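Local coordinates for rhamnonate dehydratase (Gibberella zeae PH-1, PDB 3FXG), which probably dehydrates the sugar acid L-rhamnonate to 2-keto-3-deoxy-L-rhamnonate, as a magnesium-dependent member of the enolase superfamily, at residues T82-P87 with V299-G304; G65-E70 with P87-L92. One frame throughout, in Å; residues are numbered along the deposited sequence.

Contact 1: T82-P87 with V299-G304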
loop_
_atom_site.group_PDB
_atom_site.type_symbol
_atom_site.label_atom_id
_atom_site.label_comp_id
_atom_site.label_asym_id
_atom_site.label_seq_id
_atom_site.Cartn_x
_atom_site.Cartn_y
_atom_site.Cartn_z
ATOM N N THR A 82 36.837 -6.002 25.728
ATOM C CA THR A 82 37.033 -4.563 25.779
ATOM C C THR A 82 36.051 -3.870 24.843
ATOM O O THR A 82 35.468 -4.499 23.957
ATOM C CB THR A 82 38.483 -4.189 25.376
ATOM O OG1 THR A 82 38.694 -2.786 25.572
ATOM C CG2 THR A 82 38.737 -4.533 23.913
ATOM N N GLY A 83 35.868 -2.571 25.051
ATOM C CA GLY A 83 34.965 -1.801 24.219
ATOM C C GLY A 83 35.094 -0.331 24.555
ATOM O O GLY A 83 35.883 0.039 25.424
ATOM N N PHE A 84 34.340 0.516 23.866
ATOM C CA PHE A 84 34.396 1.940 24.152
ATOM C C PHE A 84 33.286 2.206 25.160
ATOM O O PHE A 84 32.294 1.483 25.196
ATOM C CB PHE A 84 34.218 2.758 22.859
ATOM C CG PHE A 84 32.790 3.098 22.521
ATOM C CD1 PHE A 84 31.817 2.108 22.414
ATOM C CD2 PHE A 84 32.425 4.420 22.277
ATOM C CE1 PHE A 84 30.504 2.430 22.065
ATOM C CE2 PHE A 84 31.114 4.751 21.928
ATOM C CZ PHE A 84 30.152 3.752 21.822
ATOM N N GLY A 85 33.461 3.224 25.995
ATOM C CA GLY A 85 32.458 3.530 26.999
ATOM C C GLY A 85 33.110 4.168 28.209
ATOM O O GLY A 85 32.489 4.952 28.920
ATOM N N GLY A 86 34.365 3.799 28.445
ATOM C CA GLY A 86 35.133 4.357 29.544
ATOM C C GLY A 86 34.484 4.390 30.913
ATOM O O GLY A 86 33.785 3.456 31.298
ATOM N N PRO A 87 34.703 5.473 31.676
ATOM C CA PRO A 87 34.153 5.652 33.024
ATOM C C PRO A 87 32.643 5.440 33.167
ATOM O O PRO A 87 32.201 4.661 34.009
ATOM C CB PRO A 87 34.583 7.075 33.383
ATOM C CG PRO A 87 35.880 7.217 32.662
ATOM C CD PRO A 87 35.562 6.612 31.311
ATOM N N VAL A 299 29.756 -5.302 16.902
ATOM C CA VAL A 299 29.503 -6.278 17.953
ATOM C C VAL A 299 29.683 -5.740 19.366
ATOM O O VAL A 299 29.071 -6.244 20.307
ATOM C CB VAL A 299 30.388 -7.531 17.777
ATOM C CG1 VAL A 299 31.833 -7.187 18.039
ATOM C CG2 VAL A 299 29.914 -8.636 18.709
HETATM N N MSE A 300 30.520 -4.720 19.520
HETATM C CA MSE A 300 30.750 -4.137 20.836
HETATM C C MSE A 300 29.722 -3.063 21.173
HETATM O O MSE A 300 29.723 -2.528 22.281
HETATM C CB MSE A 300 32.157 -3.531 20.911
HETATM C CG MSE A 300 33.289 -4.555 20.926
HETATM SE SE MSE A 300 35.037 -3.704 20.854
HETATM C CE MSE A 300 35.057 -3.324 18.970
ATOM N N TRP A 301 28.832 -2.758 20.230
ATOM C CA TRP A 301 27.841 -1.713 20.457
ATOM C C TRP A 301 26.369 -2.131 20.404
ATOM O O TRP A 301 25.575 -1.687 21.238
ATOM C CB TRP A 301 28.037 -0.566 19.453
ATOM C CG TRP A 301 29.439 -0.009 19.343
ATOM C CD1 TRP A 301 30.479 -0.210 20.206
ATOM C CD2 TRP A 301 29.932 0.873 18.321
ATOM N NE1 TRP A 301 31.587 0.493 19.787
ATOM C CE2 TRP A 301 31.279 1.167 18.634
ATOM C CE3 TRP A 301 29.365 1.444 17.171
ATOM C CZ2 TRP A 301 32.071 2.009 17.839
ATOM C CZ3 TRP A 301 30.151 2.281 16.377
ATOM C CH2 TRP A 301 31.491 2.554 16.719
ATOM N N LEU A 302 26.009 -2.973 19.434
ATOM C CA LEU A 302 24.611 -3.377 19.229
ATOM C C LEU A 302 23.912 -4.162 20.332
ATOM O O LEU A 302 22.678 -4.173 20.391
ATOM C CB LEU A 302 24.462 -4.166 17.919
ATOM C CG LEU A 302 24.484 -5.698 18.044
ATOM C CD1 LEU A 302 23.815 -6.332 16.830
ATOM C CD2 LEU A 302 25.914 -6.182 18.202
ATOM N N GLY A 303 24.682 -4.829 21.185
ATOM C CA GLY A 303 24.088 -5.609 22.256
ATOM C C GLY A 303 24.939 -6.809 22.638
ATOM O O GLY A 303 24.756 -7.401 23.704
ATOM N N GLY A 304 25.871 -7.173 21.761
ATOM C CA GLY A 304 26.744 -8.299 22.032
ATOM C C GLY A 304 26.610 -9.411 21.007
ATOM O O GLY A 304 25.815 -9.313 20.074
HETATM O O HOH W 1 31.785 -0.974 23.501
HETATM O O HOH W 2 33.961 -0.307 20.814
#
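Phe-84 and Trp-301 meet as two rings whose side chains cross at about a right angle. The phenyl ring and the five-membered ring of the indole have centroids 4.3 Å apart and planes inclined at 47°, an oblique aromatic pair. Phe-84 CE1 comes over one indole face, offset toward its rim, while CD1 lies 3.1 Å from Trp-301 NE1, so packing is tight. A chi1 of 90° places the Phe-84 ring between its backbone N and carbonyl carbon, bringing its end to the indole. The indole N-H itself is spent on water 2, 2.7 Å from Trp-301 NE1; this water also accepts a bond from Phe-84 N. Water 1, in the phenyl plane at its edge, donates to Phe-84 O and Met-300 O, a second bridge, this one from carbonyl to carbonyl. Met-300, a selenomethionine, extends through chi2 (175°) and carries SE to 3.2 Å from Thr-82 O, a buried carbonyl without a polar partner. The Trp-301 side chain, about 8 Å from the magnesium ion, also meets the rings of His-276 and His-325. The contact seats the end of strand 78-84, in the N-terminal domain, against the barrel-domain loop before helix 305-316, with helix 128-148 packing on Phe-84 and Met-300.

Contact 2: G65-E70 with P87-L92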
loop_
_atom_site.group_PDB
_atom_site.type_symbol
_atom_site.label_atom_id
_atom_site.label_comp_id
_atom_site.label_asym_id
_atom_site.label_seq_id
_atom_site.Cartn_x
_atom_site.Cartn_y
_atom_site.Cartn_z
ATOM N N GLY A 65 36.362 6.950 25.620
ATOM C CA GLY A 65 37.528 6.163 25.981
ATOM C C GLY A 65 37.174 4.687 25.980
ATOM O O GLY A 65 36.035 4.314 25.686
ATOM N N SER A 66 38.142 3.843 26.317
ATOM C CA SER A 66 37.926 2.399 26.334
ATOM C C SER A 66 37.849 1.851 27.754
ATOM O O SER A 66 38.338 2.475 28.694
ATOM C CB SER A 66 39.069 1.698 25.599
ATOM O OG SER A 66 39.268 2.245 24.308
ATOM N N PHE A 67 37.223 0.687 27.904
ATOM C CA PHE A 67 37.124 0.033 29.202
ATOM C C PHE A 67 37.239 -1.474 29.011
ATOM O O PHE A 67 37.099 -1.980 27.893
ATOM C CB PHE A 67 35.817 0.417 29.931
ATOM C CG PHE A 67 34.575 -0.282 29.427
ATOM C CD1 PHE A 67 33.926 -1.227 30.223
ATOM C CD2 PHE A 67 34.017 0.049 28.197
ATOM C CE1 PHE A 67 32.732 -1.829 29.803
ATOM C CE2 PHE A 67 32.824 -0.546 27.765
ATOM C CZ PHE A 67 32.182 -1.485 28.571
ATOM N N LEU A 68 37.532 -2.182 30.095
ATOM C CA LEU A 68 37.685 -3.630 30.054
ATOM C C LEU A 68 36.841 -4.275 31.137
ATOM O O LEU A 68 36.751 -3.771 32.256
ATOM C CB LEU A 68 39.152 -4.017 30.276
ATOM C CG LEU A 68 39.459 -5.515 30.360
ATOM C CD1 LEU A 68 39.614 -6.079 28.961
ATOM C CD2 LEU A 68 40.738 -5.742 31.154
ATOM N N VAL A 69 36.228 -5.400 30.802
ATOM C CA VAL A 69 35.411 -6.126 31.759
ATOM C C VAL A 69 35.991 -7.519 31.958
ATOM O O VAL A 69 36.358 -8.189 30.993
ATOM C CB VAL A 69 33.953 -6.260 31.262
ATOM C CG1 VAL A 69 33.184 -7.229 32.147
ATOM C CG2 VAL A 69 33.279 -4.895 31.259
ATOM N N GLU A 70 36.089 -7.944 33.213
ATOM C CA GLU A 70 36.585 -9.279 33.523
ATOM C C GLU A 70 35.498 -10.005 34.302
ATOM O O GLU A 70 34.930 -9.455 35.244
ATOM C CB GLU A 70 37.853 -9.230 34.385
ATOM C CG GLU A 70 39.059 -8.547 33.754
ATOM C CD GLU A 70 40.328 -8.744 34.578
ATOM O OE1 GLU A 70 40.265 -8.569 35.812
ATOM O OE2 GLU A 70 41.385 -9.066 33.998
ATOM N N PRO A 87 34.703 5.473 31.676
ATOM C CA PRO A 87 34.153 5.652 33.024
ATOM C C PRO A 87 32.643 5.440 33.167
ATOM O O PRO A 87 32.201 4.661 34.009
ATOM C CB PRO A 87 34.583 7.075 33.383
ATOM C CG PRO A 87 35.880 7.217 32.662
ATOM C CD PRO A 87 35.562 6.612 31.311
ATOM N N PRO A 88 31.828 6.129 32.350
ATOM C CA PRO A 88 30.381 5.925 32.492
ATOM C C PRO A 88 29.952 4.475 32.263
ATOM O O PRO A 88 28.994 3.999 32.874
ATOM C CB PRO A 88 29.789 6.902 31.474
ATOM C CG PRO A 88 30.865 7.012 30.430
ATOM C CD PRO A 88 32.126 7.074 31.260
ATOM N N ALA A 89 30.672 3.774 31.393
ATOM C CA ALA A 89 30.368 2.379 31.106
ATOM C C ALA A 89 30.646 1.542 32.351
ATOM O O ALA A 89 29.826 0.712 32.748
ATOM C CB ALA A 89 31.217 1.882 29.938
ATOM N N CYS A 90 31.803 1.772 32.970
ATOM C CA CYS A 90 32.182 1.032 34.171
ATOM C C CYS A 90 31.216 1.290 35.316
ATOM O O CYS A 90 30.923 0.390 36.102
ATOM C CB CYS A 90 33.599 1.407 34.614
ATOM S SG CYS A 90 34.892 0.880 33.472
ATOM N N TRP A 91 30.729 2.522 35.411
ATOM C CA TRP A 91 29.791 2.884 36.470
ATOM C C TRP A 91 28.530 2.034 36.336
ATOM O O TRP A 91 28.027 1.493 37.321
ATOM C CB TRP A 91 29.424 4.363 36.366
ATOM C CG TRP A 91 28.724 4.904 37.575
ATOM C CD1 TRP A 91 29.301 5.518 38.653
ATOM C CD2 TRP A 91 27.314 4.888 37.829
ATOM N NE1 TRP A 91 28.337 5.889 39.558
ATOM C CE2 TRP A 91 27.108 5.515 39.079
ATOM C CE3 TRP A 91 26.202 4.405 37.119
ATOM C CZ2 TRP A 91 25.833 5.674 39.639
ATOM C CZ3 TRP A 91 24.932 4.562 37.676
ATOM C CH2 TRP A 91 24.760 5.194 38.926
ATOM N N LEU A 92 28.028 1.914 35.111
ATOM C CA LEU A 92 26.821 1.133 34.853
ATOM C C LEU A 92 27.031 -0.358 35.097
ATOM O O LEU A 92 26.160 -1.031 35.650
ATOM C CB LEU A 92 26.343 1.368 33.417
ATOM C CG LEU A 92 25.825 2.778 33.121
ATOM C CD1 LEU A 92 25.604 2.945 31.625
ATOM C CD2 LEU A 92 24.527 3.018 33.883
#
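Phe-67, which faces Ala-89 and Cys-90 of the helix, has its carbonyl O gripped by the hydroxyl OG1 of Thr-82, while its backbone pairs with Gly-83 on the adjoining antiparallel strand. With its backbone held there, the residue sends its side chain toward helix 86-101. CG sits between the backbone N and the carbonyl carbon (chi1 77°), which stands the ring up against the first turns of that helix. Ala-89 CB settles over the centre of one ring face, 3.6 Å from the centroid of the Phe-67 ring and 11° off its normal, a nearly axial CH-pi contact. All six ring carbons lie at similar distances from this methyl, Phe-67 CE2 being nearest. Cys-90 comes in lower down, near the root of the side chain: its SG is 3.7 Å from Phe-67 CB. To the ring itself the sulfur is oblique, 5.0 Å from SG to the Phe-67 centroid and 61° off the normal, a sulfur-aromatic contact looser than the methyl's. Within the helix, Trp-91 N bonds to Pro-87 O at 3.0 Å. Val-135 of helix 128-148 also touches Phe-67, and Val-132 touches Ala-89. The buried interface between sheet and helix is therefore apolar, resting on dispersion and ring-face polarisability, whereas the polar groups of Phe-67 are served within the sheet.

Overall arrangement
Going from the N terminus, the chain passes 65-70 on strand 66-73, returns along strand 78-84 into 82-87, and turns through Gly-85 and Gly-86 into helix 86-101. Contact 2 closes this short strand-hairpin-helix loop of 16 residues when the helix folds back on the first strand. Contact 1 closes a far longer one of 211 residues, reaching 299-304 after much of the barrel. The segments alternate, so the loops cross; the segments meet at Pro-87, and the contact centres are 9 Å apart. Probable backbone hydrogen bonds join them directly: Gly-83 O to Phe-67 N, 2.9 Å, and Gly-85 N to Gly-65 O, 2.8 Å. Contact 2 packs helix on sheet within the N-terminal domain, contact 1 joins that domain to the barrel, and both touch a second subunit.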